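Local coordinates for polymerase X (Deinococcus radiodurans, PDB 2W9M), which probably catalyses template-directed addition of deoxyribonucleotides to DNA as a family X polymerase, and carries a zinc-binding PHP domain, at residues R35-A40 with F82-A87; R123-A128 with D227-P232; A256-A261 with E307-W312; G408-P413 with V446-V451; D471-L476 with A502-E507. All coordinates share one frame; numbering follows the deposited sequence.

Contact 1: R35-A40 with F82-A87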
# COMPACT_ATOMS: atom_id res chain seq x y z
N ARG A 35 -7.49 -22.67 19.52
CA ARG A 35 -7.47 -23.62 20.63
C ARG A 35 -6.86 -24.94 20.18
O ARG A 35 -6.09 -25.55 20.92
CB ARG A 35 -8.89 -23.86 21.15
CG ARG A 35 -9.24 -23.02 22.36
CD ARG A 35 -10.57 -23.45 22.95
NE ARG A 35 -10.63 -23.17 24.38
CZ ARG A 35 -11.74 -23.16 25.10
NH1 ARG A 35 -12.91 -23.40 24.52
NH2 ARG A 35 -11.70 -22.90 26.40
N ALA A 36 -7.20 -25.37 18.97
CA ALA A 36 -6.69 -26.63 18.43
C ALA A 36 -5.17 -26.62 18.27
O ALA A 36 -4.52 -27.64 18.51
CB ALA A 36 -7.36 -26.95 17.10
N TYR A 37 -4.61 -25.48 17.88
CA TYR A 37 -3.17 -25.36 17.73
C TYR A 37 -2.48 -25.17 19.08
O TYR A 37 -1.37 -25.66 19.30
CB TYR A 37 -2.80 -24.23 16.77
CG TYR A 37 -2.83 -24.64 15.32
CD1 TYR A 37 -3.86 -24.22 14.48
CD2 TYR A 37 -1.84 -25.45 14.79
CE1 TYR A 37 -3.89 -24.60 13.15
CE2 TYR A 37 -1.86 -25.84 13.46
CZ TYR A 37 -2.89 -25.41 12.64
OH TYR A 37 -2.91 -25.79 11.32
N ARG A 38 -3.15 -24.47 19.99
CA ARG A 38 -2.59 -24.21 21.31
C ARG A 38 -2.53 -25.49 22.13
O ARG A 38 -1.57 -25.73 22.85
CB ARG A 38 -3.42 -23.15 22.04
CG ARG A 38 -2.63 -22.26 22.97
CD ARG A 38 -3.53 -21.22 23.63
NE ARG A 38 -4.51 -20.66 22.69
CZ ARG A 38 -5.78 -21.04 22.63
NH1 ARG A 38 -6.24 -21.97 23.45
NH2 ARG A 38 -6.60 -20.49 21.75
N SER A 39 -3.57 -26.31 22.01
CA SER A 39 -3.64 -27.58 22.73
C SER A 39 -2.67 -28.60 22.16
O SER A 39 -2.11 -29.42 22.89
CB SER A 39 -5.07 -28.14 22.73
OG SER A 39 -5.44 -28.61 21.45
N ALA A 40 -2.46 -28.56 20.84
CA ALA A 40 -1.50 -29.45 20.20
C ALA A 40 -0.08 -29.10 20.65
O ALA A 40 0.80 -29.96 20.66
CB ALA A 40 -1.62 -29.36 18.69
N PHE A 82 6.99 -24.57 8.16
CA PHE A 82 5.66 -24.84 8.71
C PHE A 82 4.57 -24.24 7.84
O PHE A 82 4.51 -23.02 7.65
CB PHE A 82 5.56 -24.32 10.14
CG PHE A 82 4.38 -24.87 10.90
CD1 PHE A 82 4.11 -26.23 10.89
CD2 PHE A 82 3.56 -24.03 11.64
CE1 PHE A 82 3.03 -26.74 11.58
CE2 PHE A 82 2.49 -24.54 12.34
CZ PHE A 82 2.22 -25.90 12.31
N ALA A 83 3.70 -25.10 7.31
CA ALA A 83 2.69 -24.68 6.35
C ALA A 83 1.81 -23.53 6.85
O ALA A 83 1.76 -22.47 6.23
CB ALA A 83 1.83 -25.87 5.91
N PRO A 84 1.11 -23.74 7.98
CA PRO A 84 0.19 -22.73 8.52
C PRO A 84 0.77 -21.31 8.55
O PRO A 84 0.03 -20.36 8.29
CB PRO A 84 -0.08 -23.24 9.94
CG PRO A 84 -0.00 -24.72 9.80
CD PRO A 84 1.10 -24.97 8.80
N LEU A 85 2.05 -21.16 8.87
CA LEU A 85 2.67 -19.84 8.92
C LEU A 85 2.84 -19.23 7.53
O LEU A 85 2.75 -18.01 7.36
CB LEU A 85 4.01 -19.88 9.65
CG LEU A 85 3.90 -20.16 11.15
CD1 LEU A 85 5.27 -20.14 11.81
CD2 LEU A 85 2.97 -19.15 11.80
N GLU A 86 3.09 -20.08 6.53
CA GLU A 86 3.20 -19.62 5.15
C GLU A 86 1.85 -19.13 4.62
O GLU A 86 1.78 -18.13 3.91
CB GLU A 86 3.75 -20.72 4.26
CG GLU A 86 5.10 -21.26 4.70
CD GLU A 86 6.19 -20.21 4.70
OE1 GLU A 86 5.92 -19.06 5.11
OE2 GLU A 86 7.33 -20.53 4.30
N ALA A 87 0.79 -19.84 4.98
CA ALA A 87 -0.56 -19.44 4.62
C ALA A 87 -0.84 -18.05 5.18
O ALA A 87 -1.35 -17.18 4.47
CB ALA A 87 -1.58 -20.44 5.15
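Tyr37 reaches out of helix 34-45 to meet Phe82 and Pro84 at the start of helix 83-91, in the N-terminal helical region of this family X polymerase, a region whose sequence is largely assigned to a helix-hairpin-helix domain. The first shell is small, 92 Å² of buried surface, and all three residues are buried. On one side of the phenol the hydroxyl end does the touching: Tyr37 OH lies 3.5 Å from Pro84 CG, and Tyr37 CZ is 4.1 Å from the same carbon. Further back along the ring, Tyr37 CE2 approaches Phe82 CZ at 4.2 Å, a looser van der Waals pair. With CG anti to the carbonyl carbon (chi1 -84°), the tyrosine ring reaches across to helix 83-91. Its hydroxyl is not left to the proline alone, since a weak hydrogen bond joins it to Glu72 OE1 on helix 67-79.

Around these three residues lies a second shell. Leu17 of helix 10-26 touches both aromatic residues, Phe76 meets the Phe82 ring with planes about 45° apart, and Tyr370 touches both Tyr37 and Pro84. Phe82 occupies the N-cap position of helix 83-91, and its ring tip CZ is the atom that reaches Tyr37. The chain then folds back on that ring: Leu85 CG lies at its edge, in plane, and Pro84 CD sits over the ring centre, 3.6 Å above its plane.

Contact 2: R123-A128 with D227-P232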
# COMPACT_ATOMS: atom_id res chain seq x y z
N ARG A 123 2.67 4.45 11.02
CA ARG A 123 1.57 4.93 11.85
C ARG A 123 1.83 4.67 13.34
O ARG A 123 1.36 5.43 14.20
CB ARG A 123 0.26 4.27 11.40
CG ARG A 123 -0.94 4.58 12.27
CD ARG A 123 -1.49 5.98 12.01
NE ARG A 123 -2.67 6.25 12.83
CZ ARG A 123 -2.64 6.82 14.03
NH1 ARG A 123 -1.48 7.19 14.57
NH2 ARG A 123 -3.77 7.01 14.69
N LEU A 124 2.57 3.60 13.64
CA LEU A 124 2.99 3.31 15.01
C LEU A 124 3.98 4.38 15.46
O LEU A 124 3.92 4.86 16.59
CB LEU A 124 3.65 1.94 15.09
CG LEU A 124 3.47 1.08 16.34
CD1 LEU A 124 4.53 -0.01 16.39
CD2 LEU A 124 3.50 1.90 17.62
N ARG A 125 4.89 4.74 14.56
CA ARG A 125 5.91 5.74 14.87
C ARG A 125 5.29 7.10 15.16
O ARG A 125 5.75 7.83 16.04
CB ARG A 125 6.92 5.86 13.74
CG ARG A 125 7.88 7.01 13.94
CD ARG A 125 8.47 7.47 12.63
NE ARG A 125 8.49 8.92 12.59
CZ ARG A 125 7.60 9.65 11.93
NH1 ARG A 125 6.63 9.06 11.26
NH2 ARG A 125 7.68 10.97 11.94
N GLU A 126 4.24 7.43 14.43
CA GLU A 126 3.52 8.68 14.67
C GLU A 126 2.77 8.63 15.99
O GLU A 126 2.72 9.62 16.73
CB GLU A 126 2.55 8.97 13.52
CG GLU A 126 3.25 9.25 12.20
CD GLU A 126 2.31 9.14 11.01
OE1 GLU A 126 1.24 8.51 11.15
OE2 GLU A 126 2.64 9.69 9.94
N ALA A 127 2.18 7.48 16.30
CA ALA A 127 1.43 7.31 17.54
C ALA A 127 2.35 7.50 18.74
O ALA A 127 1.95 8.08 19.75
CB ALA A 127 0.77 5.95 17.60
N ALA A 128 3.58 7.02 18.62
CA ALA A 128 4.58 7.20 19.67
C ALA A 128 4.92 8.68 19.80
O ALA A 128 4.99 9.23 20.90
CB ALA A 128 5.83 6.38 19.37
N ASP A 227 19.64 11.54 9.98
CA ASP A 227 18.80 10.37 10.18
C ASP A 227 17.72 10.74 11.19
O ASP A 227 18.02 10.99 12.36
CB ASP A 227 19.65 9.22 10.73
CG ASP A 227 19.04 7.85 10.46
OD1 ASP A 227 18.98 7.45 9.27
OD2 ASP A 227 18.63 7.17 11.43
N TYR A 228 16.47 10.78 10.74
CA TYR A 228 15.37 11.05 11.65
C TYR A 228 14.57 9.79 11.98
O TYR A 228 13.78 9.32 11.17
CB TYR A 228 14.44 12.14 11.11
CG TYR A 228 13.43 12.60 12.14
CD1 TYR A 228 13.81 13.43 13.19
CD2 TYR A 228 12.10 12.19 12.08
CE1 TYR A 228 12.90 13.85 14.14
CE2 TYR A 228 11.18 12.60 13.02
CZ TYR A 228 11.58 13.43 14.05
OH TYR A 228 10.67 13.85 14.99
N GLU A 229 14.80 9.26 13.18
CA GLU A 229 14.12 8.05 13.64
C GLU A 229 14.24 6.90 12.64
O GLU A 229 13.24 6.26 12.30
CB GLU A 229 12.66 8.36 13.97
CG GLU A 229 12.52 9.34 15.12
CD GLU A 229 11.09 9.76 15.38
OE1 GLU A 229 10.18 9.19 14.73
OE2 GLU A 229 10.87 10.65 16.22
N GLY A 230 15.46 6.65 12.19
CA GLY A 230 15.74 5.54 11.30
C GLY A 230 15.60 5.86 9.82
O GLY A 230 16.11 5.14 8.97
N VAL A 231 14.90 6.96 9.53
CA VAL A 231 14.66 7.37 8.15
C VAL A 231 15.73 8.37 7.70
O VAL A 231 15.80 9.48 8.22
CB VAL A 231 13.28 8.02 7.99
CG1 VAL A 231 13.03 8.38 6.54
CG2 VAL A 231 12.20 7.09 8.52
N PRO A 232 16.56 7.98 6.72
CA PRO A 232 17.60 8.86 6.18
C PRO A 232 17.01 10.16 5.64
O PRO A 232 15.95 10.15 5.00
CB PRO A 232 18.21 8.04 5.04
CG PRO A 232 17.89 6.62 5.38
CD PRO A 232 16.56 6.66 6.06
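Two torsions bring Arg125 to Glu229: the arginine's CG is anti to its backbone nitrogen (chi1 172°), and the chain then bends at chi3 to turn the guanidinium. Glu229 answers with CG anti to the carbonyl carbon and an extended chain beyond it. The result is a salt bridge in which Arg125 NE donates to Glu229 OE1 over 2.7 Å. The bond is short but bent, 137° at the hydrogen, with the oxygen met nearly along its C-O axis. The same OE1 of Glu229 lies beside the arginine's methylenes, 3.2 Å from Arg125 CD. Tyr228 adds an edge contact, its CE2 4.0 Å from Arg125 NH2, with ring and guanidinium planes 72° apart.

The glutamate projects from a beta hairpin with a two-residue loop (Glu229, Gly230). Strands 224-228 and 231-238 are joined by a type I' turn closed by Tyr228 N to Val231 O (2.9 Å) and Val231 N to Tyr228 O (3.1 Å). Gly230 suits the turn, since its backbone angles would bring any side chain too close to the carbonyl oxygen of Glu229. The salt bridge thus links helix 121-130, in a helix-hairpin-helix sequence range, to the hairpin end of the mixed sheet.

Outside the pair, Arg125 NH1 bridges to Glu122 and NH2 to Glu172, while Tyr228 OH bonds Glu129. Glu229 and Glu129 bring like charges close, so the arginine, salt-bridged to three carboxylates, probably offsets much of the negative charge gathered here.

Contact 3: A256-A261 with E307-W312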
# COMPACT_ATOMS: atom_id res chain seq x y z
N ALA A 256 17.83 14.82 -13.65
CA ALA A 256 18.89 15.80 -13.47
C ALA A 256 19.92 15.71 -14.59
O ALA A 256 20.28 16.72 -15.19
CB ALA A 256 19.56 15.60 -12.11
N GLY A 257 20.39 14.50 -14.86
CA GLY A 257 21.33 14.28 -15.94
C GLY A 257 20.75 14.72 -17.27
O GLY A 257 21.44 15.32 -18.10
N GLN A 258 19.47 14.42 -17.47
CA GLN A 258 18.78 14.80 -18.70
C GLN A 258 18.79 16.31 -18.91
O GLN A 258 19.12 16.79 -19.98
CB GLN A 258 17.34 14.28 -18.67
CG GLN A 258 17.21 12.79 -18.93
CD GLN A 258 16.64 12.48 -20.30
OE1 GLN A 258 15.71 13.14 -20.77
NE2 GLN A 258 17.20 11.47 -20.96
N VAL A 259 18.41 17.05 -17.86
CA VAL A 259 18.20 18.48 -17.98
C VAL A 259 19.53 19.25 -18.05
O VAL A 259 19.60 20.33 -18.63
CB VAL A 259 17.32 19.02 -16.83
CG1 VAL A 259 18.15 19.35 -15.61
CG2 VAL A 259 16.55 20.25 -17.29
N GLN A 260 20.57 18.68 -17.45
CA GLN A 260 21.90 19.25 -17.55
C GLN A 260 22.45 19.06 -18.96
O GLN A 260 23.02 19.98 -19.54
CB GLN A 260 22.84 18.61 -16.52
CG GLN A 260 22.80 19.29 -15.17
CD GLN A 260 23.54 18.51 -14.11
OE1 GLN A 260 23.51 17.28 -14.09
NE2 GLN A 260 24.22 19.22 -13.22
N ALA A 261 22.28 17.85 -19.50
CA ALA A 261 22.65 17.56 -20.87
C ALA A 261 21.98 18.55 -21.81
O ALA A 261 22.61 19.07 -22.74
CB ALA A 261 22.24 16.14 -21.24
N GLU A 307 10.99 5.85 -17.86
CA GLU A 307 9.94 5.26 -18.70
C GLU A 307 9.11 6.31 -19.42
O GLU A 307 8.35 6.00 -20.34
CB GLU A 307 9.02 4.35 -17.87
CG GLU A 307 9.72 3.15 -17.22
CD GLU A 307 10.59 3.53 -16.03
OE1 GLU A 307 10.36 4.61 -15.44
OE2 GLU A 307 11.50 2.75 -15.67
N HIS A 308 9.25 7.57 -19.00
CA HIS A 308 8.49 8.67 -19.57
C HIS A 308 9.23 9.40 -20.69
O HIS A 308 8.63 10.18 -21.44
CB HIS A 308 8.14 9.70 -18.49
CG HIS A 308 7.13 9.22 -17.49
ND1 HIS A 308 7.47 8.89 -16.19
CD2 HIS A 308 5.79 9.04 -17.59
CE1 HIS A 308 6.38 8.51 -15.54
NE2 HIS A 308 5.35 8.60 -16.36
N ASP A 309 10.53 9.17 -20.81
CA ASP A 309 11.38 9.95 -21.71
C ASP A 309 10.81 10.17 -23.11
O ASP A 309 10.92 11.26 -23.66
CB ASP A 309 12.78 9.33 -21.81
CG ASP A 309 13.68 9.73 -20.67
OD1 ASP A 309 13.26 10.56 -19.83
OD2 ASP A 309 14.83 9.22 -20.61
N ASP A 310 10.20 9.14 -23.69
CA ASP A 310 9.70 9.23 -25.06
C ASP A 310 8.17 9.35 -25.13
O ASP A 310 7.61 9.55 -26.21
CB ASP A 310 10.17 8.03 -25.88
CG ASP A 310 11.69 7.87 -25.86
OD1 ASP A 310 12.40 8.88 -25.65
OD2 ASP A 310 12.17 6.73 -26.05
N LEU A 311 7.51 9.24 -23.98
CA LEU A 311 6.05 9.21 -23.93
C LEU A 311 5.40 10.49 -23.40
O LEU A 311 4.30 10.84 -23.80
CB LEU A 311 5.58 8.05 -23.03
CG LEU A 311 5.98 6.64 -23.43
CD1 LEU A 311 5.74 5.68 -22.28
CD2 LEU A 311 5.23 6.20 -24.68
N TRP A 312 6.09 11.18 -22.50
CA TRP A 312 5.43 12.15 -21.61
C TRP A 312 4.63 13.29 -22.24
O TRP A 312 3.77 13.87 -21.57
CB TRP A 312 6.41 12.68 -20.55
CG TRP A 312 7.29 13.79 -21.00
CD1 TRP A 312 8.56 13.68 -21.49
CD2 TRP A 312 6.98 15.18 -21.00
NE1 TRP A 312 9.06 14.92 -21.79
CE2 TRP A 312 8.10 15.86 -21.50
CE3 TRP A 312 5.85 15.92 -20.62
CZ2 TRP A 312 8.14 17.25 -21.64
CZ3 TRP A 312 5.89 17.30 -20.76
CH2 TRP A 312 7.03 17.95 -21.26
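The amide of Gln258 and the carboxylate of Asp309 lie one over the other, their planes 20° apart. Asp309 OD2 stands above the amide plane, and its nearest amide atom is Gln258 NE2 at 3.3 Å. Oxygen lies near oxygen on the other branch, with Gln258 OE1 3.7 Å from Asp309 OD1. The amide hydrogens lie in their own plane and so do not point up at OD2, which explains why this close approach has too poor an angle to count as a hydrogen bond. The bend at chi2 (-107°) carries the glutamine's CD toward the acid, and chi3 (-42°) sets the turn of the amide plane.

Helix 253-264, which carries Gln258, belongs to the sequence range of the polymerase beta-like thumb, whereas Asp309 sits in the loop between helix 287-293 and strand 329-333, on the way to the PHP domain. Firmer polar bonds hold the acid: Arg299 makes a salt bridge to its OD1 and His254 NE2 hydrogen-bonds its OD2. Gln258 also touches Arg299. Asp309 lies within a turn that starts at His308, whose O accepts from Leu311 N and Trp312 N, each at 2.9 Å.

Contact 4: G408-P413 with V446-V451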
# COMPACT_ATOMS: atom_id res chain seq x y z
N GLY A 408 -8.17 -21.73 -10.18
CA GLY A 408 -8.78 -20.62 -10.90
C GLY A 408 -10.23 -20.36 -10.53
O GLY A 408 -10.80 -19.34 -10.91
N SER A 409 -10.83 -21.28 -9.77
CA SER A 409 -12.21 -21.13 -9.34
C SER A 409 -12.32 -20.19 -8.14
O SER A 409 -11.31 -19.89 -7.49
CB SER A 409 -12.82 -22.49 -9.01
OG SER A 409 -12.18 -23.09 -7.90
N LEU A 410 -13.53 -19.72 -7.85
CA LEU A 410 -13.75 -18.73 -6.80
C LEU A 410 -14.24 -19.34 -5.48
O LEU A 410 -14.91 -20.37 -5.46
CB LEU A 410 -14.73 -17.65 -7.29
CG LEU A 410 -14.15 -16.42 -7.99
CD1 LEU A 410 -12.81 -16.71 -8.67
CD2 LEU A 410 -15.16 -15.84 -8.97
N ASP A 411 -13.88 -18.68 -4.38
CA ASP A 411 -14.13 -19.19 -3.04
C ASP A 411 -15.63 -19.27 -2.67
O ASP A 411 -16.02 -20.07 -1.82
CB ASP A 411 -13.37 -18.35 -2.01
CG ASP A 411 -13.25 -19.03 -0.65
OD1 ASP A 411 -13.32 -20.28 -0.59
OD2 ASP A 411 -13.08 -18.31 0.36
N PHE A 412 -16.45 -18.44 -3.30
CA PHE A 412 -17.90 -18.48 -3.06
C PHE A 412 -18.65 -19.02 -4.27
O PHE A 412 -18.24 -18.82 -5.41
CB PHE A 412 -18.43 -17.08 -2.74
CG PHE A 412 -18.14 -16.62 -1.34
CD1 PHE A 412 -18.27 -17.49 -0.28
CD2 PHE A 412 -17.78 -15.31 -1.09
CE1 PHE A 412 -18.03 -17.07 1.01
CE2 PHE A 412 -17.53 -14.88 0.19
CZ PHE A 412 -17.66 -15.76 1.25
N PRO A 413 -19.78 -19.71 -4.03
CA PRO A 413 -20.63 -20.20 -5.11
C PRO A 413 -21.25 -19.04 -5.89
O PRO A 413 -21.36 -17.94 -5.34
CB PRO A 413 -21.72 -20.99 -4.38
CG PRO A 413 -21.16 -21.27 -3.02
CD PRO A 413 -20.29 -20.09 -2.70
N VAL A 446 -10.52 -13.85 -13.68
CA VAL A 446 -10.94 -12.56 -14.22
C VAL A 446 -11.91 -12.73 -15.39
O VAL A 446 -12.44 -11.76 -15.91
CB VAL A 446 -9.75 -11.68 -14.67
CG1 VAL A 446 -8.86 -11.32 -13.48
CG2 VAL A 446 -8.94 -12.39 -15.75
N SER A 447 -12.13 -13.98 -15.80
CA SER A 447 -13.06 -14.28 -16.88
C SER A 447 -14.45 -14.64 -16.36
O SER A 447 -15.37 -14.88 -17.14
CB SER A 447 -12.53 -15.43 -17.74
OG SER A 447 -11.41 -15.03 -18.53
N HIS A 448 -14.60 -14.67 -15.04
CA HIS A 448 -15.87 -15.03 -14.41
C HIS A 448 -16.92 -13.98 -14.77
O HIS A 448 -16.60 -12.80 -14.91
CB HIS A 448 -15.69 -15.12 -12.89
CG HIS A 448 -16.84 -15.75 -12.17
ND1 HIS A 448 -18.03 -15.09 -11.94
CD2 HIS A 448 -16.97 -16.97 -11.60
CE1 HIS A 448 -18.84 -15.89 -11.27
NE2 HIS A 448 -18.23 -17.03 -11.05
N PRO A 449 -18.17 -14.41 -14.96
CA PRO A 449 -19.25 -13.49 -15.33
C PRO A 449 -19.58 -12.44 -14.26
O PRO A 449 -20.05 -11.36 -14.61
CB PRO A 449 -20.46 -14.42 -15.52
CG PRO A 449 -19.88 -15.77 -15.73
CD PRO A 449 -18.61 -15.81 -14.96
N LEU A 450 -19.32 -12.75 -13.00
CA LEU A 450 -19.73 -11.87 -11.90
C LEU A 450 -18.61 -11.00 -11.33
O LEU A 450 -18.87 -10.06 -10.58
CB LEU A 450 -20.39 -12.69 -10.79
CG LEU A 450 -21.72 -13.38 -11.15
CD1 LEU A 450 -22.36 -14.00 -9.91
CD2 LEU A 450 -22.67 -12.38 -11.78
N VAL A 451 -17.37 -11.31 -11.68
CA VAL A 451 -16.22 -10.56 -11.17
C VAL A 451 -16.22 -9.13 -11.68
O VAL A 451 -16.42 -8.90 -12.87
CB VAL A 451 -14.90 -11.23 -11.59
CG1 VAL A 451 -13.72 -10.37 -11.19
CG2 VAL A 451 -14.79 -12.61 -10.98
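The His448 ring, over which Leu410 packs, is fixed by a nearly straight bond: Leu450 N donates to His448 ND1 across 2.9 Å, at 165° and in the ring plane. The other ring nitrogen, NE2, is hydrogen-bonded to Asp414 OD1, so both nitrogens have partners and rotation of the imidazole is restrained. The ring then offers its two faces. Leu410 CD2 sits over one, 3.7 Å from the ring centroid and 27° off the normal, a CH-pi contact displaced toward His448 CD2 (3.4 Å from Leu410 CD2). Pro449 CD lies over the opposite face, toward the rim. Leu410 CD2 is also 3.8 Å from Val451 CG2, so the one methyl touches both ring and valine branch. With an alanine at His448, Leu410 CD2 would probably lose the flat surface it rests on, and Leu450 N and Asp414 would be left without their ring partner.

Leu417 of the short helix 414-417 touches both Leu410 and His448. The leucine's loop follows strand 396-403 and the histidine's leads from helix 435-446 into strand 453-454. Both loops connect helices and parallel strands of the beta-alpha barrel of the zinc-binding PHP domain; the Leu410 side chain is about 10 Å from that of Glu401, a zinc ligand.

Contact 5: D471-L476 with A502-E507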
# COMPACT_ATOMS: atom_id res chain seq x y z
N ASP A 471 2.45 -14.29 -16.14
CA ASP A 471 2.51 -13.51 -17.37
C ASP A 471 1.47 -12.40 -17.33
O ASP A 471 0.34 -12.57 -17.79
CB ASP A 471 2.27 -14.41 -18.58
CG ASP A 471 2.26 -13.65 -19.88
OD1 ASP A 471 2.76 -12.50 -19.90
OD2 ASP A 471 1.76 -14.19 -20.88
N LEU A 472 1.86 -11.25 -16.78
CA LEU A 472 0.92 -10.18 -16.52
C LEU A 472 0.12 -9.77 -17.76
O LEU A 472 -1.09 -9.57 -17.69
CB LEU A 472 1.63 -8.96 -15.93
CG LEU A 472 1.02 -8.30 -14.69
CD1 LEU A 472 1.25 -6.80 -14.75
CD2 LEU A 472 -0.46 -8.60 -14.54
N ASP A 473 0.80 -9.67 -18.90
CA ASP A 473 0.15 -9.23 -20.14
C ASP A 473 -0.99 -10.15 -20.57
O ASP A 473 -2.02 -9.68 -21.04
CB ASP A 473 1.18 -9.08 -21.27
CG ASP A 473 1.93 -7.76 -21.20
OD1 ASP A 473 2.70 -7.46 -22.15
OD2 ASP A 473 1.75 -7.02 -20.21
N ALA A 474 -0.79 -11.46 -20.41
CA ALA A 474 -1.85 -12.42 -20.69
C ALA A 474 -3.05 -12.18 -19.78
O ALA A 474 -4.20 -12.15 -20.23
CB ALA A 474 -1.34 -13.84 -20.53
N VAL A 475 -2.77 -12.01 -18.48
CA VAL A 475 -3.83 -11.80 -17.50
C VAL A 475 -4.59 -10.50 -17.77
O VAL A 475 -5.82 -10.49 -17.78
CB VAL A 475 -3.29 -11.78 -16.06
CG1 VAL A 475 -4.42 -11.47 -15.08
CG2 VAL A 475 -2.64 -13.10 -15.72
N LEU A 476 -3.85 -9.42 -18.00
CA LEU A 476 -4.46 -8.13 -18.29
C LEU A 476 -5.30 -8.19 -19.57
O LEU A 476 -6.35 -7.56 -19.65
CB LEU A 476 -3.39 -7.04 -18.40
CG LEU A 476 -2.67 -6.68 -17.11
CD1 LEU A 476 -1.78 -5.45 -17.30
CD2 LEU A 476 -3.67 -6.43 -15.99
N ALA A 502 0.41 0.02 -15.68
CA ALA A 502 -0.75 0.88 -15.91
C ALA A 502 -0.49 1.86 -17.04
O ALA A 502 -1.39 2.17 -17.82
CB ALA A 502 -1.11 1.62 -14.63
N LEU A 503 0.73 2.37 -17.12
CA LEU A 503 1.13 3.28 -18.19
C LEU A 503 0.99 2.60 -19.55
O LEU A 503 0.52 3.21 -20.51
CB LEU A 503 2.57 3.76 -17.99
CG LEU A 503 3.14 4.73 -19.03
CD1 LEU A 503 2.30 5.99 -19.11
CD2 LEU A 503 4.59 5.06 -18.71
N ARG A 504 1.39 1.34 -19.62
CA ARG A 504 1.32 0.59 -20.87
C ARG A 504 -0.10 0.22 -21.28
O ARG A 504 -0.39 0.05 -22.46
CB ARG A 504 2.17 -0.69 -20.77
CG ARG A 504 3.67 -0.44 -20.83
CD ARG A 504 4.46 -1.73 -20.64
NE ARG A 504 4.27 -2.67 -21.73
CZ ARG A 504 3.80 -3.91 -21.59
NH1 ARG A 504 3.47 -4.36 -20.39
NH2 ARG A 504 3.68 -4.70 -22.64
N TRP A 505 -1.00 0.11 -20.30
CA TRP A 505 -2.35 -0.40 -20.54
C TRP A 505 -3.44 0.66 -20.37
O TRP A 505 -4.63 0.34 -20.42
CB TRP A 505 -2.65 -1.58 -19.62
CG TRP A 505 -2.03 -2.87 -20.05
CD1 TRP A 505 -0.76 -3.30 -19.79
CD2 TRP A 505 -2.65 -3.92 -20.81
NE1 TRP A 505 -0.55 -4.54 -20.35
CE2 TRP A 505 -1.70 -4.94 -20.98
CE3 TRP A 505 -3.93 -4.09 -21.36
CZ2 TRP A 505 -1.98 -6.12 -21.67
CZ3 TRP A 505 -4.21 -5.25 -22.05
CH2 TRP A 505 -3.24 -6.25 -22.20
N ARG A 506 -3.04 1.92 -20.18
CA ARG A 506 -3.99 2.99 -19.90
C ARG A 506 -5.07 3.17 -20.95
O ARG A 506 -6.13 3.74 -20.67
CB ARG A 506 -3.27 4.33 -19.65
CG ARG A 506 -2.11 4.63 -20.59
CD ARG A 506 -1.77 6.11 -20.55
NE ARG A 506 -2.50 6.84 -21.58
CZ ARG A 506 -3.03 8.05 -21.41
NH1 ARG A 506 -2.93 8.66 -20.24
NH2 ARG A 506 -3.67 8.64 -22.41
N GLU A 507 -4.82 2.70 -22.17
CA GLU A 507 -5.77 2.84 -23.26
C GLU A 507 -6.76 1.69 -23.30
O GLU A 507 -7.80 1.78 -23.95
CB GLU A 507 -5.03 2.90 -24.60
CG GLU A 507 -3.93 3.94 -24.68
CD GLU A 507 -4.45 5.31 -25.06
OE1 GLU A 507 -5.52 5.70 -24.55
OE2 GLU A 507 -3.78 6.00 -25.86
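Two outer helices of the PHP beta-alpha barrel meet where Asp473 and Leu476, one turn apart on helix 472-482, face Arg504 and Trp505 of segment 502-507. Arg504 grips the carboxylate end-on with both terminal nitrogens. Arg504 NH2 donates to Asp473 OD1 over 3.0 Å in an almost straight bond (175°), and Arg504 NH1 reaches Asp473 OD2 at 3.2 Å; both oxygens use their syn lone pairs, and the two flat groups are nearly coplanar, 23° apart. The arginine's bend at chi3 folds the guanidinium round to the acid. Asp473 OD2 receives a second, weak bond at the indole edge, from Trp505 NE1 at 3.4 Å.

Leu476 approaches the indole from over a face: its CD1 stands 3.5 Å from the centroid of the five-membered ring of Trp505, 14° off the normal, while its CB lies above the plane nearer the benzene part, 3.7 Å from Trp505 CZ2. An alanine in place of Trp505 would probably leave Leu476 facing a gap and take from Asp473 OD2 its weak indole donor.

Glu501, on the same helix as the arginine, forms a further salt bridge with Arg504 NH1. In the chain, strand 485-489 runs between the two helices and strand 511-514 follows the second, while helix 435-446 packs against helix 472-482 through Ala474 and Val475.

Along the chain the five contacts come in series, each closing before the next opens, and they trace an extended molecule. Contacts 1 and 2 lie in the polymerase region, centres about 33 Å apart: the first among N-terminal helices, the second where a helix-hairpin-helix range meets a mixed sheet. Contact 3, its centre about 52 Å from that of contact 1, joins the thumb to the linker. Contacts 4 and 5, centres about 20 Å apart, lie in the loops and helices around the seven-stranded parallel sheet of the PHP domain and touch through Val446 CG2 and Val475 O. Contacts 3 and 5 also touch, Leu311 CD1 lying 3.8 Å from Leu503 CD2, so the linker packs directly on the PHP domain.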